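Local coordinates for malate dehydrogenase (Naegleria fowleri, PDB 6UM4), which probably catalyses the reversible, NAD-dependent oxidation of malate to oxaloacetate, as other malate dehydrogenases do, at residues 218-223 with 340-345; 250-255 with 278-283; 255-260 with 269-274; 286-291 with 310-315. All blocks are in the same frame, centred on the assembly; numbering follows the deposited sequence. Where two conformers were deposited one is given.

Contact 1: 218-223 with 340-345; sequences LVLIVA and IKHMHD
His342 NE2 has two kinds of neighbour: Thr246 OG1 is hydrogen-bonded to it, and Leu220 CD1 presses to 3.4 Å from the same nitrogen, coming down over a face of the ring. The methyl is well centred. Leu220 CD1 stands 3.4 Å from the centroid of the His342 ring and only 11° off the ring normal, a close CH-pi contact. His342 CG lies anti to its own backbone N (chi1 176°), which carries the imidazole off the helix toward the strand, and chi2 (118°) sets the face it turns to the leucine. Bond and methyl together should limit how far the ring can rotate.

The other branch of the leucine fills the corner between the two helix side chains: Leu220 CD2 is 3.8 Å from His342 CD2, and also 3.8 Å from Met343 CG. Met343 runs alongside Leu220, pointing the other way. Bends at chi2 and chi3 bring its sulfur, and not the terminal methyl, closest to the leucine, Met343 SD to Leu220 CB at 3.7 Å. Away from the strand, His344 ND1 donates to Asp345 OD1 over 2.9 Å, in the ring plane and on the anti side of the carboxylate, while Asp345 OD2 forms a salt bridge with Arg250.

Strand 218-221 runs between strands 176-179 and 245-247 in the parallel Rossmann sheet, and helix 332-348 of the C-terminal domain packs on it here. Met343 reaches on to Tyr176 and Ile178, whereas Ile340 turns to helix 108-118 and Lys341 NZ hydrogen-bonds to Gly153 O of the second subunit.

Contact 2: 250-255 with 278-283; sequences RLDHDR and GNHSAT
Asp252 OD2 and His280 ND1 meet at 2.7 Å, the one direct bond between this helix start and the loop. The histidine donates, with an N-H...O angle of 158°, and the oxygen sits in the imidazole plane at the ring's edge. On the acid, the donor arrives on the syn side, 20° out of the carboxylate plane. The two flat groups are twisted 42° apart, and the second oxygen, Asp252 OD1, stays 3.6 Å from His280 ND1.

Asp252 CG projects anti to the carbonyl carbon (chi1 -52°), which aims the carboxylate at the loop. The loop is set by Asn227, whose amide spans it: its OD1 bonds to His280 N and its ND2 to Gly278 O. Ser281 OG accepts from Thr283 N to form an ST turn, and Glu406 fastens Asn279, Ser281 and Thr283. Around the ring lie Asn224, Ala226 and Thr249. Along the helix, Arg250 forms salt bridges with Asp254 and, through NH1, with Asp345.

A bond of this kind fixes which imidazole nitrogen faces the acid and turns NE2 the other way. The geometry is consistent with the aspartate-histidine pair of lactate/malate dehydrogenases, where the histidine exchanges a proton with substrate.

Contact 3: 255-260 with 269-274; sequences RGLAQV and TDISRF
Val260 and Ile271 pack tightly, with Val260 CG1 3.5 Å from Ile271 CD1, the two side chains lying alongside one another and pointing opposite ways. The same methyl, Ile271 CD1, lies 3.5 Å from Leu257 O, tucked against the helix backbone. Near the other end Phe274 covers Gly256, where no side chain intervenes, and the ring comes within 3.8 Å of the backbone (Phe274 CZ to Gly256 CA). With its CG anti to the backbone N (chi1 180°), Phe274 swings its ring in over the helix.

Leu257 fills the middle more loosely. Its CD2 is 3.9 Å from Ile271 CG2 and equally 3.9 Å from Phe274 CD2, so one methyl bridges both residues. This leucine is the partly exposed side of the contact, and it also touches Ala154 of the second subunit. Farther inside, Val260 meets Phe312 of helix 305-317, and the Phe274 ring meets that of His253.

The side chains that meet between helix 250-264 and the start of strand 271-277 are all hydrocarbon; the polar atoms nearby belong to the helix backbone. The association therefore rests on shape and burial.

Contact 4: 286-291 with 310-315; sequences PDLSFT and NEFIPN
Leu288 lays a methyl over the ring of Phe312 where an outer strand of a small antiparallel sheet ends in an Asx turn and a type I turn (Leu288 to Thr291), packed against helix 305-317. Outward along the leucine, Leu288 CB is still 4.9 Å from Phe312 CE2, beyond touching distance. CG comes down to 3.7 Å from that same Phe312 CE2. Then the branches divide: Leu288 CD1 settles over the face, 3.7 Å from the ring centroid and 15° off the normal, a CH-pi contact shifted a little toward the rim, while Leu288 CD2 passes Phe312 CZ at 4.1 Å. The two side chains point at each other from strand end and helix; the ring gets there because Phe312 CG is anti to the backbone N (chi1 176°).

Pro286 adds a second apolar patch. Its CB is 3.7 Å from Phe312 CE2, obliquely placed, and Pro286 CD rests 3.9 Å from Ile313 CG2. The helix has a wider pi-type turn at 310-312 and a kink at Pro314, whose nitrogen carries no hydrogen to give. Val260 and Gln259 of helix 250-264 also touch Phe312.

At the turn, Asp287 OD1 takes two donors: Ser289 OG on the syn lone pair, and Ser289 N, 2.8 Å away, from above the carboxylate plane.

From the N terminus, strand 218-221 opens contact 1, and the chain returns to it only after 116 residues, with helix 332-348; the other three contacts all form within that long loop. Contact 2 opens at the start of helix 250-264 and closes at 278-283, enclosing the shorter excursion of contact 3, with which it shares Arg255. Contact 4 follows in series, and no loops cross. Contact 1 joins the Rossmann sheet to the C-terminal domain; the others tie helices to strands and loops within that domain. Arg250 with Asp345 couples contacts 1 and 2, while Arg273 probably bonds to Phe290 and Thr291, linking contacts 3 and 4.

Contact 1: 218-223 with 340-345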
loop_
_atom_site.group_PDB
_atom_site.type_symbol
_atom_site.label_atom_id
_atom_site.label_comp_id
_atom_site.label_asym_id
_atom_site.label_seq_id
_atom_site.Cartn_x
_atom_site.Cartn_y
_atom_site.Cartn_z
ATOM N N LEU A 218 5.524 1.725 21.822
ATOM C CA LEU A 218 4.298 0.966 21.598
ATOM C C LEU A 218 4.635 -0.188 20.674
ATOM O O LEU A 218 5.298 0.013 19.648
ATOM C CB LEU A 218 3.176 1.837 21.014
ATOM C CG LEU A 218 2.824 3.093 21.824
ATOM C CD1 LEU A 218 1.729 3.886 21.130
ATOM C CD2 LEU A 218 2.410 2.737 23.290
ATOM N N VAL A 219 4.215 -1.393 21.065
ATOM C CA VAL A 219 4.558 -2.630 20.365
ATOM C C VAL A 219 3.274 -3.290 19.881
ATOM O O VAL A 219 2.383 -3.596 20.690
ATOM C CB VAL A 219 5.342 -3.600 21.269
ATOM C CG1 VAL A 219 5.751 -4.819 20.485
ATOM C CG2 VAL A 219 6.559 -2.932 21.887
ATOM N N LEU A 220 3.202 -3.563 18.578
ATOM C CA LEU A 220 2.071 -4.260 17.979
ATOM C C LEU A 220 2.553 -5.622 17.506
ATOM O O LEU A 220 3.517 -5.709 16.742
ATOM C CB LEU A 220 1.478 -3.451 16.817
ATOM C CG LEU A 220 0.443 -4.211 15.985
ATOM C CD1 LEU A 220 -0.738 -4.644 16.869
ATOM C CD2 LEU A 220 -0.022 -3.384 14.808
ATOM N N ILE A 221 1.905 -6.683 17.973
ATOM C CA ILE A 221 2.228 -8.044 17.555
ATOM C C ILE A 221 1.222 -8.467 16.493
ATOM O O ILE A 221 0.013 -8.466 16.737
ATOM C CB ILE A 221 2.216 -9.032 18.733
ATOM C CG1 ILE A 221 3.508 -8.955 19.559
ATOM C CG2 ILE A 221 2.047 -10.451 18.209
ATOM C CD1 ILE A 221 3.601 -7.770 20.496
ATOM N N VAL A 222 1.727 -8.827 15.312
ATOM C CA VAL A 222 0.916 -9.348 14.220
ATOM C C VAL A 222 1.110 -10.850 14.054
ATOM O O VAL A 222 0.152 -11.578 13.784
ATOM C CB VAL A 222 1.222 -8.606 12.891
ATOM C CG1 VAL A 222 0.490 -9.257 11.736
ATOM C CG2 VAL A 222 0.829 -7.144 12.991
ATOM N N ALA A 223 2.346 -11.326 14.201
ATOM C CA ALA A 223 2.649 -12.734 13.989
ATOM C C ALA A 223 1.849 -13.618 14.938
ATOM O O ALA A 223 1.665 -13.284 16.110
ATOM C CB ALA A 223 4.139 -12.983 14.192
ATOM N N ILE A 340 -1.814 -0.836 9.855
ATOM C CA ILE A 340 -1.801 0.618 9.743
ATOM C C ILE A 340 -2.929 1.209 10.584
ATOM O O ILE A 340 -2.710 2.109 11.402
ATOM C CB ILE A 340 -1.905 1.048 8.269
ATOM C CG1 ILE A 340 -0.654 0.616 7.497
ATOM C CG2 ILE A 340 -2.032 2.559 8.179
ATOM C CD1 ILE A 340 0.640 1.301 7.939
ATOM N N LYS A 341 -4.143 0.665 10.446
ATOM C CA LYS A 341 -5.262 1.219 11.208
ATOM C C LYS A 341 -5.047 1.051 12.717
ATOM O O LYS A 341 -5.333 1.966 13.503
ATOM C CB LYS A 341 -6.586 0.580 10.774
ATOM C CG LYS A 341 -7.152 1.075 9.412
ATOM C CD LYS A 341 -8.427 0.319 9.078
ATOM C CE LYS A 341 -9.224 0.963 7.944
ATOM N NZ LYS A 341 -8.651 0.706 6.586
ATOM N N HIS A 342 -4.575 -0.119 13.142
ATOM C CA HIS A 342 -4.340 -0.346 14.565
ATOM C C HIS A 342 -3.356 0.678 15.130
ATOM O O HIS A 342 -3.622 1.306 16.160
ATOM C CB HIS A 342 -3.841 -1.773 14.791
ATOM C CG HIS A 342 -3.477 -2.077 16.223
ATOM N ND1 HIS A 342 -4.118 -3.045 16.965
ATOM C CD2 HIS A 342 -2.531 -1.548 17.038
ATOM C CE1 HIS A 342 -3.592 -3.097 18.178
ATOM N NE2 HIS A 342 -2.629 -2.196 18.253
ATOM N N MET A 343 -2.195 0.845 14.481
ATOM C CA MET A 343 -1.204 1.793 14.998
ATOM C C MET A 343 -1.710 3.224 14.907
ATOM O O MET A 343 -1.532 4.018 15.837
ATOM C CB MET A 343 0.114 1.655 14.235
ATOM C CG MET A 343 0.804 0.358 14.484
ATOM S SD MET A 343 1.099 0.187 16.237
ATOM C CE MET A 343 1.947 1.735 16.625
ATOM N N HIS A 344 -2.336 3.570 13.783
ATOM C CA HIS A 344 -2.836 4.921 13.589
ATOM C C HIS A 344 -3.789 5.325 14.707
ATOM O O HIS A 344 -3.647 6.404 15.296
ATOM C CB HIS A 344 -3.531 5.022 12.232
ATOM C CG HIS A 344 -4.288 6.293 12.061
ATOM N ND1 HIS A 344 -5.548 6.483 12.585
ATOM C CD2 HIS A 344 -3.942 7.462 11.468
ATOM C CE1 HIS A 344 -5.953 7.710 12.313
ATOM N NE2 HIS A 344 -5.000 8.323 11.630
ATOM N N ASP A 345 -4.789 4.476 14.992
ATOM C CA ASP A 345 -5.740 4.743 16.067
ATOM C C ASP A 345 -5.062 4.739 17.444
ATOM O O ASP A 345 -5.395 5.563 18.308
ATOM C CB ASP A 345 -6.876 3.713 16.007
ATOM C CG ASP A 345 -7.710 3.820 14.706
ATOM O OD1 ASP A 345 -7.488 4.776 13.923
ATOM O OD2 ASP A 345 -8.588 2.957 14.469
#

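Contact 2: 250-255 with 278-283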
loop_
_atom_site.group_PDB
_atom_site.type_symbol
_atom_site.label_atom_id
_atom_site.label_comp_id
_atom_site.label_asym_id
_atom_site.label_seq_id
_atom_site.Cartn_x
_atom_site.Cartn_y
_atom_site.Cartn_z
ATOM N N ARG A 250 -7.482 -6.249 14.716
ATOM C CA ARG A 250 -8.128 -5.222 13.925
ATOM C C ARG A 250 -8.597 -5.774 12.597
ATOM O O ARG A 250 -9.548 -5.251 12.016
ATOM C CB ARG A 250 -7.155 -4.057 13.706
ATOM C CG ARG A 250 -7.739 -2.852 12.965
ATOM C CD ARG A 250 -9.075 -2.447 13.579
ATOM N NE ARG A 250 -9.577 -1.225 12.978
ATOM C CZ ARG A 250 -9.260 0.001 13.377
ATOM N NH1 ARG A 250 -8.430 0.182 14.404
ATOM N NH2 ARG A 250 -9.763 1.052 12.727
ATOM N N LEU A 251 -7.934 -6.820 12.086
ATOM C CA LEU A 251 -8.355 -7.373 10.807
ATOM C C LEU A 251 -9.633 -8.191 10.977
ATOM O O LEU A 251 -10.546 -8.108 10.145
ATOM C CB LEU A 251 -7.239 -8.207 10.176
ATOM C CG LEU A 251 -7.659 -8.752 8.809
ATOM C CD1 LEU A 251 -7.969 -7.617 7.835
ATOM C CD2 LEU A 251 -6.685 -9.772 8.212
ATOM N N ASP A 252 -9.717 -8.989 12.047
ATOM C CA ASP A 252 -10.988 -9.621 12.388
ATOM C C ASP A 252 -12.083 -8.567 12.506
ATOM O O ASP A 252 -13.182 -8.711 11.945
ATOM C CB ASP A 252 -10.869 -10.421 13.686
ATOM C CG ASP A 252 -9.694 -11.407 13.688
ATOM O OD1 ASP A 252 -9.551 -12.234 12.764
ATOM O OD2 ASP A 252 -8.936 -11.405 14.682
ATOM N N HIS A 253 -11.785 -7.496 13.238
ATOM C CA HIS A 253 -12.728 -6.399 13.424
ATOM C C HIS A 253 -13.207 -5.838 12.087
ATOM O O HIS A 253 -14.414 -5.762 11.824
ATOM C CB HIS A 253 -12.058 -5.316 14.274
ATOM C CG HIS A 253 -12.912 -4.118 14.518
ATOM N ND1 HIS A 253 -13.548 -3.895 15.719
ATOM C CD2 HIS A 253 -13.228 -3.068 13.723
ATOM C CE1 HIS A 253 -14.225 -2.762 15.654
ATOM N NE2 HIS A 253 -14.044 -2.237 14.454
ATOM N N ASP A 254 -12.267 -5.471 11.217
ATOM C CA ASP A 254 -12.638 -4.903 9.933
ATOM C C ASP A 254 -13.368 -5.914 9.058
ATOM O O ASP A 254 -14.184 -5.525 8.211
ATOM C CB ASP A 254 -11.389 -4.359 9.204
ATOM C CG ASP A 254 -10.813 -3.113 9.876
ATOM O OD1 ASP A 254 -11.534 -2.464 10.684
ATOM O OD2 ASP A 254 -9.626 -2.793 9.617
ATOM N N ARG A 255 -13.042 -7.203 9.187
ATOM C CA ARG A 255 -13.761 -8.204 8.408
ATOM C C ARG A 255 -15.213 -8.289 8.846
ATOM O O ARG A 255 -16.108 -8.447 8.009
ATOM C CB ARG A 255 -13.078 -9.562 8.524
ATOM C CG ARG A 255 -11.793 -9.657 7.728
ATOM C CD ARG A 255 -11.007 -10.877 8.128
ATOM N NE ARG A 255 -9.993 -11.215 7.142
ATOM C CZ ARG A 255 -9.025 -12.092 7.358
ATOM N NH1 ARG A 255 -8.936 -12.704 8.541
ATOM N NH2 ARG A 255 -8.140 -12.344 6.406
ATOM N N GLY A 278 -11.657 -11.878 22.608
ATOM C CA GLY A 278 -10.942 -13.139 22.742
ATOM C C GLY A 278 -9.623 -13.265 21.991
ATOM O O GLY A 278 -8.855 -12.307 21.885
ATOM N N ASN A 279 -9.362 -14.458 21.475
ATOM C CA ASN A 279 -8.113 -14.811 20.820
ATOM C C ASN A 279 -8.172 -14.449 19.336
ATOM O O ASN A 279 -9.220 -14.572 18.692
ATOM C CB ASN A 279 -7.897 -16.319 20.992
ATOM C CG ASN A 279 -6.479 -16.740 20.788
ATOM O OD1 ASN A 279 -5.604 -15.910 20.632
ATOM N ND2 ASN A 279 -6.236 -18.049 20.797
ATOM N N HIS A 280 -7.029 -14.042 18.775
ATOM C CA HIS A 280 -6.942 -13.874 17.316
ATOM C C HIS A 280 -6.878 -15.275 16.702
ATOM O O HIS A 280 -5.819 -15.794 16.338
ATOM C CB HIS A 280 -5.728 -13.020 16.941
ATOM C CG HIS A 280 -5.499 -12.893 15.467
ATOM N ND1 HIS A 280 -6.462 -12.427 14.597
ATOM C CD2 HIS A 280 -4.411 -13.170 14.709
ATOM C CE1 HIS A 280 -5.976 -12.425 13.365
ATOM N NE2 HIS A 280 -4.731 -12.870 13.408
ATOM N N SER A 281 -8.048 -15.906 16.591
ATOM C CA SER A 281 -8.119 -17.295 16.158
ATOM C C SER A 281 -9.568 -17.609 15.829
ATOM O O SER A 281 -10.451 -16.751 15.931
ATOM C CB SER A 281 -7.601 -18.239 17.238
ATOM O OG SER A 281 -8.595 -18.387 18.236
ATOM N N ALA A 282 -9.812 -18.864 15.468
ATOM C CA ALA A 282 -11.171 -19.265 15.130
ATOM C C ALA A 282 -12.110 -19.293 16.334
ATOM O O ALA A 282 -13.317 -19.422 16.132
ATOM C CB ALA A 282 -11.166 -20.636 14.453
ATOM N N THR A 283 -11.606 -19.171 17.569
ATOM C CA THR A 283 -12.493 -19.087 18.725
ATOM C C THR A 283 -12.901 -17.659 19.044
ATOM O O THR A 283 -13.616 -17.431 20.029
ATOM C CB THR A 283 -11.840 -19.689 19.975
ATOM O OG1 THR A 283 -10.859 -18.779 20.491
ATOM C CG2 THR A 283 -11.201 -21.035 19.657
#

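Contact 3: 255-260 with 269-274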
loop_
_atom_site.group_PDB
_atom_site.type_symbol
_atom_site.label_atom_id
_atom_site.label_comp_id
_atom_site.label_asym_id
_atom_site.label_seq_id
_atom_site.Cartn_x
_atom_site.Cartn_y
_atom_site.Cartn_z
ATOM N N ARG A 255 -13.042 -7.203 9.187
ATOM C CA ARG A 255 -13.761 -8.204 8.408
ATOM C C ARG A 255 -15.213 -8.289 8.846
ATOM O O ARG A 255 -16.108 -8.447 8.009
ATOM C CB ARG A 255 -13.078 -9.562 8.524
ATOM C CG ARG A 255 -11.793 -9.657 7.728
ATOM C CD ARG A 255 -11.007 -10.877 8.128
ATOM N NE ARG A 255 -9.993 -11.215 7.142
ATOM C CZ ARG A 255 -9.025 -12.092 7.358
ATOM N NH1 ARG A 255 -8.936 -12.704 8.541
ATOM N NH2 ARG A 255 -8.140 -12.344 6.406
ATOM N N GLY A 256 -15.461 -8.178 10.155
ATOM C CA GLY A 256 -16.829 -8.122 10.638
ATOM C C GLY A 256 -17.579 -6.924 10.089
ATOM O O GLY A 256 -18.725 -7.045 9.638
ATOM N N LEU A 257 -16.941 -5.747 10.126
ATOM C CA LEU A 257 -17.555 -4.554 9.558
ATOM C C LEU A 257 -17.914 -4.773 8.101
ATOM O O LEU A 257 -18.953 -4.297 7.635
ATOM C CB LEU A 257 -16.629 -3.344 9.696
ATOM C CG LEU A 257 -16.238 -2.860 11.085
ATOM C CD1 LEU A 257 -15.324 -1.676 10.945
ATOM C CD2 LEU A 257 -17.472 -2.462 11.870
ATOM N N ALA A 258 -17.062 -5.472 7.352
ATOM C CA ALA A 258 -17.383 -5.661 5.939
ATOM C C ALA A 258 -18.523 -6.648 5.766
ATOM O O ALA A 258 -19.333 -6.489 4.847
ATOM C CB ALA A 258 -16.159 -6.102 5.134
ATOM N N GLN A 259 -18.605 -7.668 6.624
ATOM C CA GLN A 259 -19.733 -8.597 6.527
ATOM C C GLN A 259 -21.049 -7.878 6.785
ATOM O O GLN A 259 -22.021 -8.067 6.045
ATOM C CB GLN A 259 -19.557 -9.774 7.491
ATOM C CG GLN A 259 -18.430 -10.751 7.093
ATOM C CD GLN A 259 -18.675 -11.428 5.727
ATOM O OE1 GLN A 259 -19.757 -11.942 5.460
ATOM N NE2 GLN A 259 -17.663 -11.415 4.866
ATOM N N VAL A 260 -21.094 -7.029 7.815
ATOM C CA VAL A 260 -22.305 -6.259 8.093
ATOM C C VAL A 260 -22.684 -5.403 6.896
ATOM O O VAL A 260 -23.835 -5.405 6.445
ATOM C CB VAL A 260 -22.110 -5.382 9.336
ATOM C CG1 VAL A 260 -23.288 -4.432 9.475
ATOM C CG2 VAL A 260 -21.928 -6.242 10.580
ATOM N N THR A 269 -19.361 3.724 7.434
ATOM C CA THR A 269 -19.541 4.734 8.468
ATOM C C THR A 269 -20.902 4.666 9.151
ATOM O O THR A 269 -21.074 5.312 10.189
ATOM C CB THR A 269 -19.335 6.130 7.892
ATOM O OG1 THR A 269 -20.195 6.314 6.759
ATOM C CG2 THR A 269 -17.885 6.324 7.478
ATOM N N ASP A 270 -21.870 3.937 8.587
ATOM C CA ASP A 270 -23.164 3.747 9.246
ATOM C C ASP A 270 -23.095 2.803 10.451
ATOM O O ASP A 270 -24.005 2.821 11.290
ATOM C CB ASP A 270 -24.183 3.212 8.239
ATOM C CG ASP A 270 -24.447 4.181 7.087
ATOM O OD1 ASP A 270 -24.406 5.411 7.304
ATOM O OD2 ASP A 270 -24.703 3.707 5.961
ATOM N N ILE A 271 -22.046 1.985 10.552
ATOM C CA ILE A 271 -21.920 0.957 11.583
ATOM C C ILE A 271 -21.197 1.520 12.800
ATOM O O ILE A 271 -20.124 2.123 12.674
ATOM C CB ILE A 271 -21.175 -0.266 11.025
ATOM C CG1 ILE A 271 -21.807 -0.696 9.711
ATOM C CG2 ILE A 271 -21.180 -1.416 12.006
ATOM C CD1 ILE A 271 -21.030 -1.795 9.007
ATOM N N SER A 272 -21.746 1.265 13.987
ATOM C CA SER A 272 -21.148 1.716 15.240
ATOM C C SER A 272 -21.182 0.581 16.243
ATOM O O SER A 272 -22.000 -0.329 16.134
ATOM C CB SER A 272 -21.882 2.922 15.855
ATOM O OG SER A 272 -21.593 4.127 15.161
ATOM N N ARG A 273 -20.250 0.624 17.198
ATOM C CA ARG A 273 -20.267 -0.248 18.367
ATOM C C ARG A 273 -20.182 -1.729 17.985
ATOM O O ARG A 273 -21.062 -2.540 18.299
ATOM C CB ARG A 273 -21.510 0.031 19.205
ATOM C CG ARG A 273 -21.590 1.458 19.686
ATOM C CD ARG A 273 -23.022 1.823 20.016
ATOM N NE ARG A 273 -23.548 0.974 21.078
ATOM C CZ ARG A 273 -23.561 1.325 22.360
ATOM N NH1 ARG A 273 -23.063 2.502 22.718
ATOM N NH2 ARG A 273 -24.059 0.506 23.283
ATOM N N PHE A 274 -19.103 -2.066 17.281
ATOM C CA PHE A 274 -18.753 -3.441 16.955
ATOM C C PHE A 274 -17.431 -3.796 17.629
ATOM O O PHE A 274 -16.568 -2.932 17.813
ATOM C CB PHE A 274 -18.633 -3.636 15.420
ATOM C CG PHE A 274 -18.263 -5.037 15.018
ATOM C CD1 PHE A 274 -19.156 -6.083 15.236
ATOM C CD2 PHE A 274 -17.031 -5.309 14.461
ATOM C CE1 PHE A 274 -18.823 -7.383 14.888
ATOM C CE2 PHE A 274 -16.689 -6.592 14.099
ATOM C CZ PHE A 274 -17.582 -7.636 14.311
#

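Contact 4: 286-291 with 310-315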
loop_
_atom_site.group_PDB
_atom_site.type_symbol
_atom_site.label_atom_id
_atom_site.label_comp_id
_atom_site.label_asym_id
_atom_site.label_seq_id
_atom_site.Cartn_x
_atom_site.Cartn_y
_atom_site.Cartn_z
ATOM N N PRO A 286 -16.897 -12.481 17.391
ATOM C CA PRO A 286 -17.347 -11.214 16.803
ATOM C C PRO A 286 -18.701 -10.843 17.391
ATOM O O PRO A 286 -19.672 -11.588 17.251
ATOM C CB PRO A 286 -17.448 -11.534 15.304
ATOM C CG PRO A 286 -16.831 -12.925 15.129
ATOM C CD PRO A 286 -17.020 -13.600 16.446
ATOM N N ASP A 287 -18.773 -9.690 18.044
ATOM C CA ASP A 287 -19.890 -9.373 18.925
ATOM C C ASP A 287 -20.730 -8.274 18.287
ATOM O O ASP A 287 -20.275 -7.130 18.172
ATOM C CB ASP A 287 -19.371 -8.957 20.305
ATOM C CG ASP A 287 -20.489 -8.768 21.331
ATOM O OD1 ASP A 287 -21.669 -9.028 21.010
ATOM O OD2 ASP A 287 -20.172 -8.381 22.475
ATOM N N LEU A 288 -21.947 -8.629 17.863
ATOM C CA LEU A 288 -22.923 -7.687 17.333
ATOM C C LEU A 288 -23.912 -7.213 18.389
ATOM O O LEU A 288 -24.845 -6.478 18.052
ATOM C CB LEU A 288 -23.710 -8.312 16.169
ATOM C CG LEU A 288 -22.956 -8.439 14.834
ATOM C CD1 LEU A 288 -23.746 -9.178 13.761
ATOM C CD2 LEU A 288 -22.539 -7.072 14.350
ATOM N N SER A 289 -23.724 -7.595 19.658
ATOM C CA SER A 289 -24.770 -7.357 20.658
ATOM C C SER A 289 -25.128 -5.882 20.780
ATOM O O SER A 289 -26.262 -5.559 21.133
ATOM C CB SER A 289 -24.359 -7.880 22.041
ATOM O OG SER A 289 -23.974 -9.243 22.010
ATOM N N PHE A 290 -24.178 -4.973 20.536
ATOM C CA PHE A 290 -24.415 -3.548 20.740
ATOM C C PHE A 290 -24.408 -2.743 19.449
ATOM O O PHE A 290 -24.505 -1.511 19.494
ATOM C CB PHE A 290 -23.369 -2.997 21.711
ATOM C CG PHE A 290 -23.125 -3.890 22.896
ATOM C CD1 PHE A 290 -24.020 -3.925 23.953
ATOM C CD2 PHE A 290 -22.006 -4.711 22.944
ATOM C CE1 PHE A 290 -23.796 -4.758 25.043
ATOM C CE2 PHE A 290 -21.777 -5.547 24.033
ATOM C CZ PHE A 290 -22.670 -5.568 25.080
ATOM N N THR A 291 -24.286 -3.402 18.307
ATOM C CA THR A 291 -24.024 -2.706 17.059
ATOM C C THR A 291 -25.237 -1.905 16.604
ATOM O O THR A 291 -26.385 -2.340 16.759
ATOM C CB THR A 291 -23.597 -3.716 15.998
ATOM O OG1 THR A 291 -22.495 -4.484 16.512
ATOM C CG2 THR A 291 -23.150 -3.006 14.711
ATOM N N ASN A 310 -24.986 -18.859 12.544
ATOM C CA ASN A 310 -24.769 -19.792 11.449
ATOM C C ASN A 310 -24.010 -19.190 10.281
ATOM O O ASN A 310 -23.463 -19.946 9.467
ATOM C CB ASN A 310 -26.095 -20.353 10.939
ATOM C CG ASN A 310 -26.860 -21.084 12.016
ATOM O OD1 ASN A 310 -26.262 -21.698 12.902
ATOM N ND2 ASN A 310 -28.174 -21.078 11.917
ATOM N N GLU A 311 -23.980 -17.863 10.160
ATOM C CA GLU A 311 -23.309 -17.270 9.020
ATOM C C GLU A 311 -22.287 -16.229 9.447
ATOM O O GLU A 311 -21.092 -16.375 9.158
ATOM C CB GLU A 311 -24.334 -16.667 8.056
ATOM C CG GLU A 311 -25.240 -17.701 7.419
ATOM C CD GLU A 311 -26.084 -17.117 6.296
ATOM O OE1 GLU A 311 -25.515 -16.524 5.344
ATOM O OE2 GLU A 311 -27.327 -17.233 6.385
ATOM N N PHE A 312 -22.742 -15.176 10.126
ATOM C CA PHE A 312 -21.859 -14.048 10.403
ATOM C C PHE A 312 -20.604 -14.496 11.142
ATOM O O PHE A 312 -19.484 -14.311 10.655
ATOM C CB PHE A 312 -22.600 -12.984 11.205
ATOM C CG PHE A 312 -21.738 -11.843 11.613
ATOM C CD1 PHE A 312 -21.358 -10.875 10.678
ATOM C CD2 PHE A 312 -21.276 -11.740 12.926
ATOM C CE1 PHE A 312 -20.554 -9.799 11.040
ATOM C CE2 PHE A 312 -20.461 -10.674 13.304
ATOM C CZ PHE A 312 -20.091 -9.702 12.367
ATOM N N ILE A 313 -20.766 -15.107 12.314
ATOM C CA ILE A 313 -19.596 -15.494 13.100
ATOM C C ILE A 313 -18.691 -16.453 12.340
ATOM O O ILE A 313 -17.470 -16.227 12.320
ATOM C CB ILE A 313 -20.026 -16.043 14.471
ATOM C CG1 ILE A 313 -20.523 -14.908 15.363
ATOM C CG2 ILE A 313 -18.840 -16.755 15.124
ATOM C CD1 ILE A 313 -21.014 -15.368 16.723
ATOM N N PRO A 314 -19.190 -17.529 11.726
ATOM C CA PRO A 314 -18.274 -18.399 10.966
ATOM C C PRO A 314 -17.641 -17.713 9.769
ATOM O O PRO A 314 -16.488 -18.006 9.441
ATOM C CB PRO A 314 -19.167 -19.571 10.539
ATOM C CG PRO A 314 -20.558 -19.129 10.759
ATOM C CD PRO A 314 -20.541 -18.109 11.832
ATOM N N ASN A 315 -18.368 -16.825 9.085
ATOM C CA ASN A 315 -17.772 -16.132 7.946
ATOM C C ASN A 315 -16.609 -15.255 8.391
ATOM O O ASN A 315 -15.597 -15.151 7.688
ATOM C CB ASN A 315 -18.812 -15.282 7.220
ATOM C CG ASN A 315 -19.798 -16.110 6.422
ATOM O OD1 ASN A 315 -19.532 -17.264 6.086
ATOM N ND2 ASN A 315 -20.940 -15.518 6.107
#